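Local coordinates for putative amino acid binding protein (Streptococcus mutans, PDB 4C0R) that binds glutathione, held here as the oxidized disulfide, and probably hands it to the cystine ABC importer TcyBC for uptake, at residues E30-V35 against V192-A197; P90-V95 against I165-I170. One frame throughout, in Å; residues are numbered along the deposited sequence.

Contact 1. Residues E30-V35 against V192-A197; sequences EVAKEV and VYFIFA
F194 drives the far end of its ring against the helix at V31 and A32, so that CE1, CZ and CE2 meet two successive residues of one turn. V31 comes in at the ring edge, close to its plane: CG1 lies 3.9 Å from F194 CE2 and, at 4.0 Å, is nearly as close to F194 CZ. A32 comes in obliquely beside the same end of the ring, its methyl CB 4.0 Å from F194 CZ and 4.1 Å from F194 CE1. The ring also comes up to the helix backbone, with F194 CZ 3.8 Å from A32 N. Of the 116 Å² buried between 30-35 and 192-197, F194 supplies 65 Å². The strand and helix backbones stay well apart, A32 CA and F194 CA being 8.8 Å from each other, and the length of the phenyl group bridges that gap. F194 CG lies opposite its own carbonyl carbon and beside its backbone N (chi1 -67°), while V31 extends CG1 anti to its backbone N (chi1 174°) and thereby brings this methyl to the ring. The side chains that meet are apolar, and all three touching residues are buried. V31 also touches L220 and L223 of helix 219-228 and L211 of helix 201-216, and F194 leans on A67 of strand 65-71. At the far end of the segment, R210 of helix 201-216 hydrogen-bonds the carbonyl oxygens of E34 and V35. A helix laid over a mixed sheet, with an aromatic side chain of a sheet strand reaching across to it, is the alpha/beta layering of one lobe of a family 3 solute-binding protein of the periplasmic-binding-protein superfamily.

Contact 2. Residues P90-V95 against I165-I170; sequences PLVLVV and ISAETI
Helix 164-173, which directly follows strand 160-163, packs here on the neighbouring antiparallel strand 81-96, a helix-on-sheet layer of the solute-binding fold. A167 presents its single methyl to the strand and sets CB against two valines of one strand face: CB is 3.7 Å from V92 CG2 and 3.8 Å from V94 CG2. The two valines reach the methyl by different rotations. In V92, CG1 stands opposite the carbonyl carbon (chi1 -62°), leaving CG2 between the backbone N and the carbonyl carbon, whereas V94 has CG1 anti to its backbone N (chi1 -179°), which leaves CG2, opposite the carbonyl carbon, to meet the methyl. With only the alanine methyl in direct contact from the helix, the elements come close, A167 CA lying 7.3 Å from V94 CA. Within the helix, I165 O accepts two bonds from T169: the hydroxyl OG1 gives one at 2.7 Å from I165 O, and the backbone N gives the other at 3.0 Å from I165 O, the two donors arriving from opposite faces of the carbonyl plane. This ties the threonine hydroxyl back to its own helix. Backbone bonds join V92 to F162 and V94 to K160 of strand 160-163, and L93 to I182 of strand 179-183. Elsewhere on the helix, I170 meets L145, A146 and I149 of helix 145-153, so helix 164-173 lies against both sheet and helix.

Overall arrangement
Both contacts are buried, apolar packings of a helix on the same mixed sheet, whose strands 191-196 and 81-96 are neighbours, yet they lie on opposite sides of the chain's centre, with centres about 22 Å apart and nearest atoms about 7 Å apart. Contact 1 is made by a long aromatic strand residue; contact 2, by a helix alanine between small branched residues, lets its elements approach more closely. This fits a two-lobed binding protein with each contact in the core of one lobe. The disulfide ligand lies beyond contact range of both: about 12 Å from the F194 side chain and about 10 Å from the A167 side chain.

Contact 1. Residues E30-V35 against V192-A197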
loop_
_atom_site.group_PDB
_atom_site.type_symbol
_atom_site.label_atom_id
_atom_site.label_comp_id
_atom_site.label_asym_id
_atom_site.label_seq_id
_atom_site.Cartn_x
_atom_site.Cartn_y
_atom_site.Cartn_z
ATOM N N GLU A 30 -5.942 -10.920 4.632
ATOM C CA GLU A 30 -7.198 -11.512 5.004
ATOM C C GLU A 30 -8.180 -11.504 3.820
ATOM O O GLU A 30 -9.016 -12.431 3.681
ATOM C CB GLU A 30 -7.756 -10.798 6.226
ATOM C CG GLU A 30 -6.865 -10.895 7.419
ATOM C CD GLU A 30 -6.682 -12.309 7.996
ATOM O OE1 GLU A 30 -7.394 -13.262 7.622
ATOM O OE2 GLU A 30 -5.797 -12.492 8.862
ATOM N N VAL A 31 -8.109 -10.488 2.955
ATOM C CA VAL A 31 -8.846 -10.546 1.709
ATOM C C VAL A 31 -8.428 -11.704 0.842
ATOM O O VAL A 31 -9.256 -12.439 0.329
ATOM C CB VAL A 31 -8.828 -9.209 0.922
ATOM C CG1 VAL A 31 -9.483 -9.387 -0.435
ATOM C CG2 VAL A 31 -9.557 -8.084 1.750
ATOM N N ALA A 32 -7.112 -11.872 0.663
ATOM C CA ALA A 32 -6.632 -13.004 -0.090
ATOM C C ALA A 32 -7.127 -14.338 0.518
ATOM O O ALA A 32 -7.590 -15.211 -0.217
ATOM C CB ALA A 32 -5.109 -12.963 -0.161
ATOM N N LYS A 33 -7.016 -14.492 1.842
ATOM C CA LYS A 33 -7.483 -15.721 2.483
ATOM C C LYS A 33 -8.960 -15.938 2.200
ATOM O O LYS A 33 -9.384 -17.057 1.936
ATOM C CB LYS A 33 -7.200 -15.719 3.972
ATOM C CG LYS A 33 -5.712 -16.040 4.255
ATOM C CD LYS A 33 -5.338 -16.066 5.714
ATOM C CE LYS A 33 -3.864 -16.332 5.874
ATOM N NZ LYS A 33 -3.577 -16.674 7.296
ATOM N N GLU A 34 -9.749 -14.892 2.284
ATOM C CA GLU A 34 -11.185 -15.046 2.010
ATOM C C GLU A 34 -11.443 -15.400 0.547
ATOM O O GLU A 34 -12.247 -16.289 0.268
ATOM C CB GLU A 34 -11.930 -13.781 2.405
ATOM C CG GLU A 34 -13.449 -13.916 2.391
ATOM C CD GLU A 34 -13.993 -14.739 3.553
ATOM O OE1 GLU A 34 -13.340 -14.769 4.623
ATOM O OE2 GLU A 34 -15.052 -15.343 3.351
ATOM N N VAL A 35 -10.739 -14.766 -0.364
ATOM C CA VAL A 35 -10.829 -15.133 -1.782
ATOM C C VAL A 35 -10.569 -16.630 -1.994
ATOM O O VAL A 35 -11.287 -17.324 -2.716
ATOM C CB VAL A 35 -9.850 -14.285 -2.616
ATOM C CG1 VAL A 35 -9.590 -14.882 -3.981
ATOM C CG2 VAL A 35 -10.370 -12.840 -2.682
ATOM N N VAL A 192 -5.979 0.552 -4.443
ATOM C CA VAL A 192 -4.901 -0.404 -4.282
ATOM C C VAL A 192 -5.423 -1.777 -4.717
ATOM O O VAL A 192 -6.670 -1.987 -4.825
ATOM C CB VAL A 192 -4.348 -0.407 -2.942
ATOM C CG1 VAL A 192 -3.579 0.954 -2.661
ATOM C CG2 VAL A 192 -5.431 -0.703 -1.959
ATOM N N TYR A 193 -4.507 -2.690 -5.019
ATOM C CA TYR A 193 -4.823 -3.868 -5.824
ATOM C C TYR A 193 -3.945 -5.032 -5.469
ATOM O O TYR A 193 -2.851 -4.796 -4.921
ATOM C CB TYR A 193 -4.402 -3.574 -7.278
ATOM C CG TYR A 193 -5.085 -2.410 -7.935
ATOM C CD1 TYR A 193 -4.628 -1.095 -7.783
ATOM C CD2 TYR A 193 -6.196 -2.632 -8.704
ATOM C CE1 TYR A 193 -5.280 -0.022 -8.411
ATOM C CE2 TYR A 193 -6.877 -1.576 -9.302
ATOM C CZ TYR A 193 -6.405 -0.292 -9.191
ATOM O OH TYR A 193 -7.086 0.734 -9.819
ATOM N N PHE A 194 -4.341 -6.223 -5.855
ATOM C CA PHE A 194 -3.413 -7.343 -5.985
ATOM C C PHE A 194 -2.752 -7.238 -7.339
ATOM O O PHE A 194 -3.382 -6.808 -8.312
ATOM C CB PHE A 194 -4.136 -8.674 -5.934
ATOM C CG PHE A 194 -4.756 -8.976 -4.588
ATOM C CD1 PHE A 194 -3.954 -9.252 -3.489
ATOM C CD2 PHE A 194 -6.135 -8.983 -4.425
ATOM C CE1 PHE A 194 -4.520 -9.540 -2.256
ATOM C CE2 PHE A 194 -6.699 -9.288 -3.172
ATOM C CZ PHE A 194 -5.889 -9.567 -2.119
ATOM N N ILE A 195 -1.490 -7.658 -7.440
ATOM C CA ILE A 195 -0.861 -7.805 -8.720
ATOM C C ILE A 195 -0.427 -9.250 -8.930
ATOM O O ILE A 195 -0.328 -10.023 -7.988
ATOM C CB ILE A 195 0.338 -6.858 -8.910
ATOM C CG1 ILE A 195 1.406 -7.083 -7.839
ATOM C CG2 ILE A 195 -0.082 -5.398 -8.974
ATOM C CD1 ILE A 195 2.697 -6.259 -8.095
ATOM N N PHE A 196 -0.209 -9.611 -10.198
ATOM C CA PHE A 196 0.119 -10.995 -10.504
ATOM C C PHE A 196 1.245 -11.064 -11.520
ATOM O O PHE A 196 1.406 -10.174 -12.355
ATOM C CB PHE A 196 -1.055 -11.768 -11.122
ATOM C CG PHE A 196 -2.330 -11.673 -10.334
ATOM C CD1 PHE A 196 -3.157 -10.583 -10.462
ATOM C CD2 PHE A 196 -2.695 -12.686 -9.494
ATOM C CE1 PHE A 196 -4.353 -10.488 -9.742
ATOM C CE2 PHE A 196 -3.872 -12.605 -8.764
ATOM C CZ PHE A 196 -4.710 -11.494 -8.898
ATOM N N ALA A 197 1.936 -12.189 -11.494
ATOM C CA ALA A 197 2.909 -12.495 -12.545
ATOM C C ALA A 197 2.137 -12.509 -13.853
ATOM O O ALA A 197 0.948 -12.842 -13.919
ATOM C CB ALA A 197 3.591 -13.831 -12.244
#

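Contact 2. Residues P90-V95 against I165-I170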
loop_
_atom_site.group_PDB
_atom_site.type_symbol
_atom_site.label_atom_id
_atom_site.label_comp_id
_atom_site.label_asym_id
_atom_site.label_seq_id
_atom_site.Cartn_x
_atom_site.Cartn_y
_atom_site.Cartn_z
ATOM N N PRO A 90 -6.438 7.402 0.013
ATOM C CA PRO A 90 -5.799 8.587 -0.504
ATOM C C PRO A 90 -4.576 9.010 0.275
ATOM O O PRO A 90 -4.342 8.564 1.386
ATOM C CB PRO A 90 -6.907 9.650 -0.390
ATOM C CG PRO A 90 -7.664 9.264 0.756
ATOM C CD PRO A 90 -7.673 7.711 0.746
ATOM N N LEU A 91 -3.760 9.871 -0.339
ATOM C CA LEU A 91 -2.541 10.284 0.292
ATOM C C LEU A 91 -2.733 11.398 1.280
ATOM O O LEU A 91 -3.609 12.277 1.128
ATOM C CB LEU A 91 -1.501 10.765 -0.732
ATOM C CG LEU A 91 -0.956 9.687 -1.615
ATOM C CD1 LEU A 91 -0.051 10.354 -2.660
ATOM C CD2 LEU A 91 -0.189 8.697 -0.793
ATOM N N VAL A 92 -1.856 11.393 2.262
ATOM C CA VAL A 92 -1.723 12.497 3.223
ATOM C C VAL A 92 -0.243 12.894 3.422
ATOM O O VAL A 92 0.684 12.148 3.126
ATOM C CB VAL A 92 -2.313 12.188 4.600
ATOM C CG1 VAL A 92 -3.754 11.949 4.490
ATOM C CG2 VAL A 92 -1.578 10.972 5.270
ATOM N N LEU A 93 -0.065 14.115 3.907
ATOM C CA LEU A 93 1.159 14.641 4.359
ATOM C C LEU A 93 1.141 14.528 5.881
ATOM O O LEU A 93 0.240 15.034 6.533
ATOM C CB LEU A 93 1.158 16.119 3.934
ATOM C CG LEU A 93 2.290 17.075 4.048
ATOM C CD1 LEU A 93 3.620 16.485 3.611
ATOM C CD2 LEU A 93 1.915 18.288 3.189
ATOM N N VAL A 94 2.114 13.842 6.450
ATOM C CA VAL A 94 2.276 13.704 7.870
ATOM C C VAL A 94 3.346 14.708 8.321
ATOM O O VAL A 94 4.462 14.685 7.831
ATOM C CB VAL A 94 2.778 12.305 8.249
ATOM C CG1 VAL A 94 2.928 12.174 9.752
ATOM C CG2 VAL A 94 1.820 11.239 7.679
ATOM N N VAL A 95 2.967 15.578 9.239
ATOM C CA VAL A 95 3.826 16.638 9.746
ATOM C C VAL A 95 3.527 16.843 11.214
ATOM O O VAL A 95 2.470 16.449 11.710
ATOM C CB VAL A 95 3.562 18.011 9.033
ATOM C CG1 VAL A 95 3.927 17.947 7.523
ATOM C CG2 VAL A 95 2.126 18.448 9.254
ATOM N N ILE A 165 -4.686 5.646 5.426
ATOM C CA ILE A 165 -5.110 4.597 6.333
ATOM C C ILE A 165 -3.920 4.137 7.212
ATOM O O ILE A 165 -4.030 4.069 8.453
ATOM C CB ILE A 165 -5.744 3.442 5.575
ATOM C CG1 ILE A 165 -7.074 3.827 4.914
ATOM C CG2 ILE A 165 -5.973 2.252 6.546
ATOM C CD1 ILE A 165 -7.589 2.862 3.907
ATOM N N SER A 166 -2.754 3.889 6.619
ATOM C CA SER A 166 -1.609 3.508 7.422
ATOM C C SER A 166 -1.091 4.656 8.276
ATOM O O SER A 166 -0.732 4.464 9.412
ATOM C CB SER A 166 -0.458 2.956 6.583
ATOM O OG SER A 166 -0.752 1.667 6.107
ATOM N N ALA A 167 -1.058 5.863 7.701
ATOM C CA ALA A 167 -0.572 7.006 8.481
ATOM C C ALA A 167 -1.374 7.163 9.768
ATOM O O ALA A 167 -0.810 7.316 10.852
ATOM C CB ALA A 167 -0.623 8.273 7.664
ATOM N N GLU A 168 -2.684 7.187 9.629
ATOM C CA GLU A 168 -3.581 7.398 10.761
ATOM C C GLU A 168 -3.479 6.247 11.748
ATOM O O GLU A 168 -3.430 6.445 12.970
ATOM C CB GLU A 168 -5.009 7.656 10.290
ATOM C CG GLU A 168 -5.146 8.991 9.565
ATOM C CD GLU A 168 -6.563 9.391 9.312
ATOM O OE1 GLU A 168 -7.425 8.522 9.071
ATOM O OE2 GLU A 168 -6.787 10.615 9.327
ATOM N N THR A 169 -3.415 5.036 11.215
ATOM C CA THR A 169 -3.349 3.861 12.071
ATOM C C THR A 169 -2.107 3.873 12.949
ATOM O O THR A 169 -2.180 3.654 14.158
ATOM C CB THR A 169 -3.374 2.561 11.226
ATOM O OG1 THR A 169 -4.639 2.449 10.550
ATOM C CG2 THR A 169 -3.087 1.366 12.081
ATOM N N ILE A 170 -0.964 4.148 12.346
ATOM C CA ILE A 170 0.327 4.174 13.047
ATOM C C ILE A 170 0.377 5.308 14.058
ATOM O O ILE A 170 0.790 5.103 15.174
ATOM C CB ILE A 170 1.473 4.283 12.051
ATOM C CG1 ILE A 170 1.627 2.977 11.307
ATOM C CG2 ILE A 170 2.770 4.579 12.780
ATOM C CD1 ILE A 170 2.473 3.090 10.046
#